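Local coordinates for protein lysyl oxidase (Pichia pastoris, PDB 1W7C) that probably oxidises primary amines, including peptidyl lysine side chains, to aldehydes, using a copper ion and a topaquinone made from one of its own tyrosines, at residues I195-P206 / I256-V265; G460-N468 / I479-F487. One frame throughout, in Å; residues are numbered along the deposited sequence.

How the contacts relate
Along the chain the contacts follow in series, contact 1 closing its loop before contact 2 opens. In contact 1 the segment after strand 187-195 meets the loop 256-265; the 49 residues between them include strands 209-214, 224-230 and 233-235 and helix 238-246. Contact 2 closes a much shorter excursion of ten residues, pairing strand 465-466 with strand 483-484 in the enzyme domain. Their centres are 12 Å apart and they touch: Tyr461 OH lies 2.7 Å from Thr264 O, a probable hydrogen bond, and Leu483 packs against Leu204 and Trp263. Together they join the region of the five-stranded sheet to the copper-bearing domain, and both reach the second subunit.

Contact 1: I195-P206 / I256-V265; sequences INTENDAENLVP and IDVDNLDWTV. With NAG (2-acetamido-2-deoxy-beta-D-glucopyranose), chain S.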
loop_
_atom_site.group_PDB
_atom_site.type_symbol
_atom_site.label_atom_id
_atom_site.label_comp_id
_atom_site.label_asym_id
_atom_site.label_seq_id
_atom_site.Cartn_x
_atom_site.Cartn_y
_atom_site.Cartn_z
ATOM N N ILE A 195 23.854 14.900 24.128
ATOM C CA ILE A 195 23.657 16.251 24.655
ATOM C C ILE A 195 22.202 16.394 25.153
ATOM O O ILE A 195 21.274 15.938 24.489
ATOM C CB ILE A 195 23.959 17.314 23.564
ATOM C CG1 ILE A 195 25.371 17.144 22.966
ATOM C CG2 ILE A 195 23.724 18.715 24.110
ATOM C CD1 ILE A 195 26.489 17.420 23.898
ATOM N N ASN A 196 22.006 17.021 26.308
ATOM C CA ASN A 196 20.657 17.273 26.811
ATOM C C ASN A 196 19.978 18.329 25.962
ATOM O O ASN A 196 20.600 19.319 25.576
ATOM C CB ASN A 196 20.655 17.813 28.252
ATOM C CG ASN A 196 21.213 16.852 29.263
ATOM O OD1 ASN A 196 21.287 15.645 29.041
ATOM N ND2 ASN A 196 21.596 17.390 30.414
ATOM N N THR A 197 18.698 18.117 25.688
ATOM C CA THR A 197 17.879 19.088 24.969
ATOM C C THR A 197 16.617 19.354 25.745
ATOM O O THR A 197 16.254 18.590 26.642
ATOM C CB THR A 197 17.480 18.593 23.576
ATOM O OG1 THR A 197 16.482 17.566 23.701
ATOM C CG2 THR A 197 18.652 17.992 22.828
ATOM N N GLU A 198 15.931 20.427 25.375
ATOM C CA GLU A 198 14.664 20.767 25.989
ATOM C C GLU A 198 13.454 20.130 25.288
ATOM O O GLU A 198 12.333 20.229 25.792
ATOM C CB GLU A 198 14.484 22.284 26.034
ATOM C CG GLU A 198 13.976 22.933 24.749
ATOM C CD GLU A 198 13.709 24.431 24.887
ATOM O OE1 GLU A 198 13.908 25.162 23.888
ATOM O OE2 GLU A 198 13.280 24.883 25.978
ATOM N N ASN A 199 13.692 19.434 24.180
ATOM C CA ASN A 199 12.591 19.000 23.295
ATOM C C ASN A 199 12.657 17.524 22.926
ATOM O O ASN A 199 12.166 17.107 21.889
ATOM C CB ASN A 199 12.534 19.868 22.025
ATOM C CG ASN A 199 13.815 19.792 21.200
ATOM O OD1 ASN A 199 14.912 19.669 21.743
ATOM N ND2 ASN A 199 13.674 19.818 19.885
ATOM N N ASP A 200 13.266 16.739 23.790
ATOM C CA ASP A 200 13.306 15.277 23.637
ATOM C C ASP A 200 14.049 14.846 22.377
ATOM O O ASP A 200 13.780 13.774 21.859
ATOM C CB ASP A 200 11.862 14.704 23.623
ATOM C CG ASP A 200 11.817 13.214 23.908
ATOM O OD1 ASP A 200 12.498 12.822 24.880
ATOM O OD2 ASP A 200 11.160 12.366 23.219
ATOM N N ALA A 201 15.015 15.651 21.929
ATOM C CA ALA A 201 15.781 15.386 20.705
ATOM C C ALA A 201 17.199 14.864 20.951
ATOM O O ALA A 201 18.053 14.974 20.097
ATOM C CB ALA A 201 15.820 16.638 19.829
ATOM N N GLU A 202 17.430 14.288 22.132
ATOM C CA GLU A 202 18.749 13.760 22.532
ATOM C C GLU A 202 19.278 12.785 21.490
ATOM O O GLU A 202 20.485 12.709 21.263
ATOM C CB GLU A 202 18.663 13.079 23.894
ATOM C CG GLU A 202 18.534 14.051 25.068
ATOM C CD GLU A 202 17.156 14.701 25.235
ATOM O OE1 GLU A 202 16.118 14.152 24.767
ATOM O OE2 GLU A 202 17.107 15.743 25.892
ATOM N N ASN A 203 18.381 12.055 20.837
ATOM C CA ASN A 203 18.818 11.067 19.846
ATOM C C ASN A 203 19.458 11.682 18.606
ATOM O O ASN A 203 20.136 10.971 17.873
ATOM C CB ASN A 203 17.643 10.182 19.391
ATOM C CG ASN A 203 17.476 8.915 20.211
ATOM O OD1 ASN A 203 16.677 8.052 19.856
ATOM N ND2 ASN A 203 18.185 8.810 21.319
ATOM N N LEU A 204 19.248 12.981 18.379
ATOM C CA LEU A 204 19.868 13.684 17.263
ATOM C C LEU A 204 21.213 14.307 17.618
ATOM O O LEU A 204 21.889 14.836 16.742
ATOM C CB LEU A 204 18.918 14.771 16.731
ATOM C CG LEU A 204 17.548 14.293 16.223
ATOM C CD1 LEU A 204 16.763 15.426 15.590
ATOM C CD2 LEU A 204 17.668 13.134 15.237
ATOM N N VAL A 205 21.615 14.197 18.889
ATOM C CA VAL A 205 22.892 14.737 19.348
ATOM C C VAL A 205 23.716 13.726 20.149
ATOM O O VAL A 205 24.131 13.985 21.290
ATOM C CB VAL A 205 22.657 16.057 20.128
ATOM C CG1 VAL A 205 22.350 17.187 19.161
ATOM C CG2 VAL A 205 21.516 15.913 21.120
ATOM N N PRO A 206 23.990 12.575 19.527
ATOM C CA PRO A 206 24.933 11.610 20.092
ATOM C C PRO A 206 26.352 12.143 19.992
ATOM O O PRO A 206 26.751 12.709 18.961
ATOM C CB PRO A 206 24.765 10.386 19.188
ATOM C CG PRO A 206 24.414 10.962 17.827
ATOM C CD PRO A 206 23.548 12.161 18.181
ATOM N N ILE A 256 29.600 18.801 18.510
ATOM C CA ILE A 256 28.266 19.244 18.191
ATOM C C ILE A 256 28.152 20.741 18.466
ATOM O O ILE A 256 28.613 21.219 19.502
ATOM C CB ILE A 256 27.237 18.468 19.039
ATOM C CG1 ILE A 256 27.252 16.983 18.648
ATOM C CG2 ILE A 256 25.858 19.002 18.806
ATOM C CD1 ILE A 256 26.604 16.057 19.686
ATOM N N ASP A 257 27.517 21.464 17.544
ATOM C CA ASP A 257 27.173 22.870 17.762
ATOM C C ASP A 257 25.885 22.958 18.595
ATOM O O ASP A 257 24.766 23.006 18.073
ATOM C CB ASP A 257 27.028 23.603 16.433
ATOM C CG ASP A 257 26.813 25.091 16.600
ATOM O OD1 ASP A 257 26.639 25.577 17.733
ATOM O OD2 ASP A 257 26.810 25.846 15.623
ATOM N N VAL A 258 26.071 23.014 19.911
ATOM C CA VAL A 258 24.950 23.019 20.856
ATOM C C VAL A 258 24.193 24.341 20.930
ATOM O O VAL A 258 23.098 24.399 21.484
ATOM C CB VAL A 258 25.399 22.576 22.277
ATOM C CG1 VAL A 258 26.031 21.183 22.222
ATOM C CG2 VAL A 258 26.352 23.592 22.929
ATOM N N ASP A 259 24.748 25.367 20.302
ATOM C CA ASP A 259 24.133 26.672 20.252
ATOM C C ASP A 259 23.135 26.805 19.107
ATOM O O ASP A 259 22.358 27.774 19.079
ATOM C CB ASP A 259 25.215 27.755 20.125
ATOM C CG ASP A 259 26.118 27.823 21.334
ATOM O OD1 ASP A 259 25.643 27.574 22.465
ATOM O OD2 ASP A 259 27.323 28.121 21.245
ATOM N N ASN A 260 23.133 25.842 18.181
ATOM C CA ASN A 260 22.284 25.933 17.001
ATOM C C ASN A 260 21.580 24.608 16.768
ATOM O O ASN A 260 21.964 23.831 15.919
ATOM C CB ASN A 260 23.112 26.391 15.793
ATOM C CG ASN A 260 23.622 27.817 15.961
ATOM O OD1 ASN A 260 22.835 28.762 15.978
ATOM N ND2 ASN A 260 24.928 27.968 16.148
ATOM N N LEU A 261 20.510 24.398 17.533
ATOM C CA LEU A 261 19.756 23.139 17.517
ATOM C C LEU A 261 18.321 23.303 16.979
ATOM O O LEU A 261 17.470 22.432 17.161
ATOM C CB LEU A 261 19.726 22.519 18.929
ATOM C CG LEU A 261 21.105 22.112 19.469
ATOM C CD1 LEU A 261 21.009 21.647 20.909
ATOM C CD2 LEU A 261 21.731 21.035 18.589
ATOM N N ASP A 262 18.048 24.395 16.289
ATOM C CA ASP A 262 16.707 24.597 15.759
ATOM C C ASP A 262 16.287 23.506 14.761
ATOM O O ASP A 262 15.087 23.264 14.584
ATOM C CB ASP A 262 16.590 25.976 15.113
ATOM C CG ASP A 262 16.604 27.114 16.133
ATOM O OD1 ASP A 262 16.477 26.877 17.368
ATOM O OD2 ASP A 262 16.716 28.306 15.782
ATOM N N TRP A 263 17.265 22.890 14.098
ATOM C CA TRP A 263 17.049 21.777 13.165
ATOM C C TRP A 263 16.454 20.530 13.844
ATOM O O TRP A 263 16.030 19.588 13.160
ATOM C CB TRP A 263 18.345 21.456 12.433
ATOM C CG TRP A 263 19.465 21.032 13.321
ATOM C CD1 TRP A 263 20.340 21.837 13.984
ATOM C CD2 TRP A 263 19.833 19.683 13.667
ATOM N NE1 TRP A 263 21.222 21.084 14.720
ATOM C CE2 TRP A 263 20.935 19.758 14.537
ATOM C CE3 TRP A 263 19.335 18.420 13.335
ATOM C CZ2 TRP A 263 21.553 18.634 15.067
ATOM C CZ3 TRP A 263 19.964 17.301 13.842
ATOM C CH2 TRP A 263 21.061 17.412 14.702
ATOM N N THR A 264 16.480 20.480 15.178
ATOM C CA THR A 264 15.874 19.366 15.908
ATOM C C THR A 264 14.403 19.606 16.262
ATOM O O THR A 264 13.772 18.712 16.827
ATOM C CB THR A 264 16.634 19.056 17.214
ATOM O OG1 THR A 264 16.397 20.095 18.169
ATOM C CG2 THR A 264 18.174 18.920 17.002
ATOM N N VAL A 265 13.870 20.807 16.007
ATOM C CA VAL A 265 12.536 21.194 16.464
ATOM C C VAL A 265 11.427 20.800 15.495
ATOM O O VAL A 265 11.462 21.124 14.307
ATOM C CB VAL A 265 12.493 22.727 16.735
ATOM C CG1 VAL A 265 11.110 23.154 17.146
ATOM C CG2 VAL A 265 13.530 23.103 17.794
HETATM C C1 NAG S . 12.736 30.119 13.135
HETATM C C2 NAG S . 13.952 29.226 13.477
HETATM C C3 NAG S . 15.322 29.928 13.336
HETATM C C4 NAG S . 15.370 30.898 12.152
HETATM C C5 NAG S . 14.114 31.771 12.128
HETATM C C6 NAG S . 14.112 32.749 10.960
HETATM C C7 NAG S . 13.370 27.476 15.136
HETATM C C8 NAG S . 13.183 27.170 16.599
HETATM N N2 NAG S . 13.801 28.712 14.838
HETATM O O3 NAG S . 16.422 29.003 13.261
HETATM O O4 NAG S . 16.521 31.713 12.245
HETATM O O5 NAG S . 12.983 30.934 12.004
HETATM O O6 NAG S . 14.017 32.026 9.751
HETATM O O7 NAG S . 13.127 26.601 14.299
HETATM O O HOH W 1 17.151 20.839 20.712
#
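Thr264 presses CB against Ala201 CB at 3.7 Å, and the small alanine lets the two backbones approach here. The threonine hydroxyl, on the other branch from its methyl CG2, accepts from Asn199 ND2 at 3.2 Å, nearly straight (N-H...O 165°) and in the plane of the amide. Its own proton goes to Leu261 O, which also receives Thr264 N, while a water donates to both Thr264 OG1 and Asn199 OD1. With CG between its backbone N and carbonyl carbon (chi1 60°), Asn199 brings ND2 to the hydroxyl, its amide crossing the threonine at about a right angle.

Beside this polar group Leu204 and Thr264 slide past each other in opposite directions, Leu204 CD1 lying 4.0 Å from Thr264 CB. The Trp263 ring turns an edge to the same loop: its CH2 is 3.4 Å from Leu204 O, near the ring plane, while Thr264 CG2 sits over the centre of one ring face. Further along, Val205 sends CG1, anti to its carbonyl carbon (chi1 -76°), to Leu261 CD2 at 3.9 Å and to Ile256 CG2. Ile195 and Ile256 meet tip to tip, Ile195 CG1 to Ile256 CD1 at 3.7 Å, and Val258 crosses Ile195 at about a right angle. Branched aliphatic chains suit this apolar cluster, packed at ordinary distances.

Asp262 OD2 accepts from O3 of an N-acetylglucosamine of the protein's own glycan at 2.6 Å. Two loops are thus joined by an apolar seam with a polar end, where the Thr264 hydroxyl, its proton committed to Leu261 O, serves as acceptor for Asn199 ND2 and the water.

Contact 2: G460-N468 / I479-F487; sequences GYIQAGYWN and IHDVLSGSF
Tyr466 lays one face of its ring over Val482 O, 3.7 Å above the plane and offset toward the rim, while CE1 touches Val482 CB. CG anti to the backbone N (chi1 -176°) brings the ring back over Val482, just before strand 483-484, and its hydroxyl bonds to Pro254 O. The same Val482 carbonyl accepts from Trp467 N at 3.0 Å; that bond is straight at the hydrogen (173°), though the donor stands well above the carbonyl plane. Trp467 offers an edge to Ser484, whose CB lies in the plane of the indole, 3.8 Å from Trp467 CE3.

Gly465 and Ser484 form an antiparallel hydrogen-bonded pair, Gly465 N to Ser484 O at 2.9 Å and Ser484 N to Gly465 O at 2.8 Å. Having no side chain, Gly465 sits close beside Ser486, whose OG is hydrogen-bonded to Asn351 ND2. Packing is tight where Ala464 CB meets Leu483 CD1 at 3.4 Å. Ile462 and Ile479 reach tip to tip through their CD1 methyls.

Ile479 and His480 both face Leu483, a classic beta bulge, and Gly485 centres an inverse gamma turn that leads the chain on toward strand 488-498. Strand 483-484 is the middle of a small three-stranded antiparallel sheet, between 465-466 and 478-480, with Ile462 beside the copper ligands His488 and His654, and Phe566 of the second subunit against His480.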
loop_
_atom_site.group_PDB
_atom_site.type_symbol
_atom_site.label_atom_id
_atom_site.label_comp_id
_atom_site.label_asym_id
_atom_site.label_seq_id
_atom_site.Cartn_x
_atom_site.Cartn_y
_atom_site.Cartn_z
ATOM N N GLY A 460 8.514 9.842 14.527
ATOM C CA GLY A 460 9.212 10.236 15.720
ATOM C C GLY A 460 10.665 10.513 15.388
ATOM O O GLY A 460 10.995 10.771 14.231
ATOM N N TYR A 461 11.491 10.568 16.441
ATOM C CA TYR A 461 12.924 10.812 16.290
ATOM C C TYR A 461 13.638 9.531 16.025
ATOM O O TYR A 461 13.445 8.532 16.704
ATOM C CB TYR A 461 13.477 11.428 17.561
ATOM C CG TYR A 461 13.168 12.896 17.783
ATOM C CD1 TYR A 461 12.249 13.309 18.725
ATOM C CD2 TYR A 461 13.793 13.865 17.031
ATOM C CE1 TYR A 461 11.963 14.661 18.907
ATOM C CE2 TYR A 461 13.528 15.204 17.196
ATOM C CZ TYR A 461 12.623 15.595 18.145
ATOM O OH TYR A 461 12.355 16.931 18.335
ATOM N N ILE A 462 14.541 9.595 15.082
ATOM C CA ILE A 462 15.425 8.459 14.846
ATOM C C ILE A 462 16.504 8.325 15.935
ATOM O O ILE A 462 16.879 9.306 16.543
ATOM C CB ILE A 462 16.123 8.554 13.460
ATOM C CG1 ILE A 462 17.034 9.781 13.381
ATOM C CG2 ILE A 462 15.120 8.525 12.369
ATOM C CD1 ILE A 462 17.904 9.854 12.132
ATOM N N GLN A 463 17.021 7.115 16.131
ATOM C CA GLN A 463 18.226 6.910 16.897
ATOM C C GLN A 463 19.385 7.021 15.925
ATOM O O GLN A 463 19.767 6.071 15.281
ATOM C CB GLN A 463 18.202 5.587 17.637
ATOM C CG GLN A 463 19.444 5.368 18.471
ATOM C CD GLN A 463 19.415 4.120 19.320
ATOM O OE1 GLN A 463 18.431 3.836 19.953
ATOM N NE2 GLN A 463 20.513 3.391 19.339
ATOM N N ALA A 464 19.878 8.235 15.789
ATOM C CA ALA A 464 21.008 8.515 14.938
ATOM C C ALA A 464 22.302 8.120 15.640
ATOM O O ALA A 464 22.305 7.565 16.764
ATOM C CB ALA A 464 21.014 9.969 14.630
ATOM N N GLY A 465 23.419 8.275 14.937
ATOM C CA GLY A 465 24.712 8.045 15.524
ATOM C C GLY A 465 25.698 9.146 15.224
ATOM O O GLY A 465 25.500 9.934 14.318
ATOM N N TYR A 466 26.799 9.192 15.967
ATOM C CA TYR A 466 27.846 10.157 15.655
ATOM C C TYR A 466 28.504 9.775 14.306
ATOM O O TYR A 466 28.761 8.606 14.045
ATOM C CB TYR A 466 28.878 10.239 16.802
ATOM C CG TYR A 466 29.918 11.300 16.530
ATOM C CD1 TYR A 466 29.743 12.592 16.959
ATOM C CD2 TYR A 466 31.047 11.007 15.789
ATOM C CE1 TYR A 466 30.668 13.588 16.645
ATOM C CE2 TYR A 466 31.972 11.989 15.463
ATOM C CZ TYR A 466 31.767 13.278 15.894
ATOM O OH TYR A 466 32.670 14.255 15.556
ATOM N N TRP A 467 28.691 10.768 13.448
ATOM C CA TRP A 467 29.323 10.579 12.150
ATOM C C TRP A 467 30.835 10.694 12.252
ATOM O O TRP A 467 31.360 11.803 12.449
ATOM C CB TRP A 467 28.799 11.595 11.123
ATOM C CG TRP A 467 29.508 11.494 9.793
ATOM C CD1 TRP A 467 30.547 12.247 9.374
ATOM C CD2 TRP A 467 29.219 10.584 8.717
ATOM N NE1 TRP A 467 30.932 11.864 8.114
ATOM C CE2 TRP A 467 30.141 10.840 7.692
ATOM C CE3 TRP A 467 28.281 9.558 8.527
ATOM C CZ2 TRP A 467 30.150 10.134 6.472
ATOM C CZ3 TRP A 467 28.284 8.871 7.320
ATOM C CH2 TRP A 467 29.231 9.156 6.311
ATOM N N ASN A 468 31.513 9.569 12.139
ATOM C CA ASN A 468 32.961 9.539 12.039
ATOM C C ASN A 468 33.311 9.274 10.584
ATOM O O ASN A 468 33.027 8.197 10.081
ATOM C CB ASN A 468 33.517 8.435 12.936
ATOM C CG ASN A 468 35.037 8.408 12.951
ATOM O OD1 ASN A 468 35.706 8.657 11.936
ATOM N ND2 ASN A 468 35.593 8.099 14.105
ATOM N N ILE A 479 23.707 13.088 7.706
ATOM C CA ILE A 479 22.485 13.889 7.586
ATOM C C ILE A 479 22.525 15.187 8.387
ATOM O O ILE A 479 21.613 15.999 8.283
ATOM C CB ILE A 479 21.244 13.064 7.981
ATOM C CG1 ILE A 479 21.327 12.594 9.441
ATOM C CG2 ILE A 479 21.073 11.884 6.997
ATOM C CD1 ILE A 479 20.046 11.906 9.951
ATOM N N HIS A 480 23.593 15.390 9.159
ATOM C CA HIS A 480 23.817 16.712 9.738
ATOM C C HIS A 480 25.337 16.792 9.988
ATOM O O HIS A 480 26.078 15.840 9.668
ATOM C CB HIS A 480 22.936 16.948 10.984
ATOM C CG HIS A 480 22.771 18.397 11.323
ATOM N ND1 HIS A 480 23.582 19.031 12.238
ATOM C CD2 HIS A 480 21.909 19.331 10.867
ATOM C CE1 HIS A 480 23.245 20.312 12.299
ATOM N NE2 HIS A 480 22.220 20.514 11.489
ATOM N N ASP A 481 25.829 17.928 10.481
ATOM C CA ASP A 481 27.265 18.191 10.469
ATOM C C ASP A 481 28.079 17.059 11.078
ATOM O O ASP A 481 29.123 16.700 10.531
ATOM C CB ASP A 481 27.609 19.465 11.258
ATOM C CG ASP A 481 26.944 20.714 10.708
ATOM O OD1 ASP A 481 27.662 21.717 10.488
ATOM O OD2 ASP A 481 25.722 20.813 10.506
ATOM N N VAL A 482 27.624 16.508 12.207
ATOM C CA VAL A 482 28.307 15.376 12.837
ATOM C C VAL A 482 27.350 14.235 13.160
ATOM O O VAL A 482 27.558 13.484 14.125
ATOM C CB VAL A 482 29.123 15.795 14.084
ATOM C CG1 VAL A 482 30.263 16.714 13.666
ATOM C CG2 VAL A 482 28.247 16.411 15.136
ATOM N N LEU A 483 26.380 14.031 12.269
ATOM C CA LEU A 483 25.295 13.080 12.519
ATOM C C LEU A 483 25.145 12.089 11.378
ATOM O O LEU A 483 25.071 12.487 10.218
ATOM C CB LEU A 483 23.972 13.812 12.694
ATOM C CG LEU A 483 22.822 12.998 13.284
ATOM C CD1 LEU A 483 23.173 12.551 14.684
ATOM C CD2 LEU A 483 21.509 13.739 13.285
ATOM N N SER A 484 25.110 10.803 11.723
ATOM C CA SER A 484 24.733 9.744 10.802
ATOM C C SER A 484 23.297 9.300 11.037
ATOM O O SER A 484 22.882 9.135 12.168
ATOM C CB SER A 484 25.586 8.532 11.070
ATOM O OG SER A 484 25.254 7.517 10.153
ATOM N N GLY A 485 22.573 9.038 9.949
ATOM C CA GLY A 485 21.298 8.320 10.028
ATOM C C GLY A 485 21.494 6.802 10.127
ATOM O O GLY A 485 21.385 6.049 9.144
ATOM N N SER A 486 21.768 6.332 11.330
ATOM C CA SER A 486 22.088 4.927 11.524
ATOM C C SER A 486 21.053 3.955 10.923
ATOM O O SER A 486 19.878 4.008 11.181
ATOM C CB SER A 486 22.257 4.621 13.013
ATOM O OG SER A 486 23.487 5.126 13.499
ATOM N N PHE A 487 21.542 3.005 10.196
ATOM C CA PHE A 487 20.716 2.029 9.528
ATOM C C PHE A 487 20.104 0.990 10.468
ATOM O O PHE A 487 20.804 0.442 11.331
ATOM C CB PHE A 487 21.708 1.376 8.581
ATOM C CG PHE A 487 21.180 0.322 7.649
ATOM C CD1 PHE A 487 22.063 -0.655 7.163
ATOM C CD2 PHE A 487 19.917 0.358 7.128
ATOM C CE1 PHE A 487 21.643 -1.601 6.254
ATOM C CE2 PHE A 487 19.503 -0.613 6.207
ATOM C CZ PHE A 487 20.354 -1.578 5.793
HETATM O O HOH W 2 18.653 5.586 12.740
#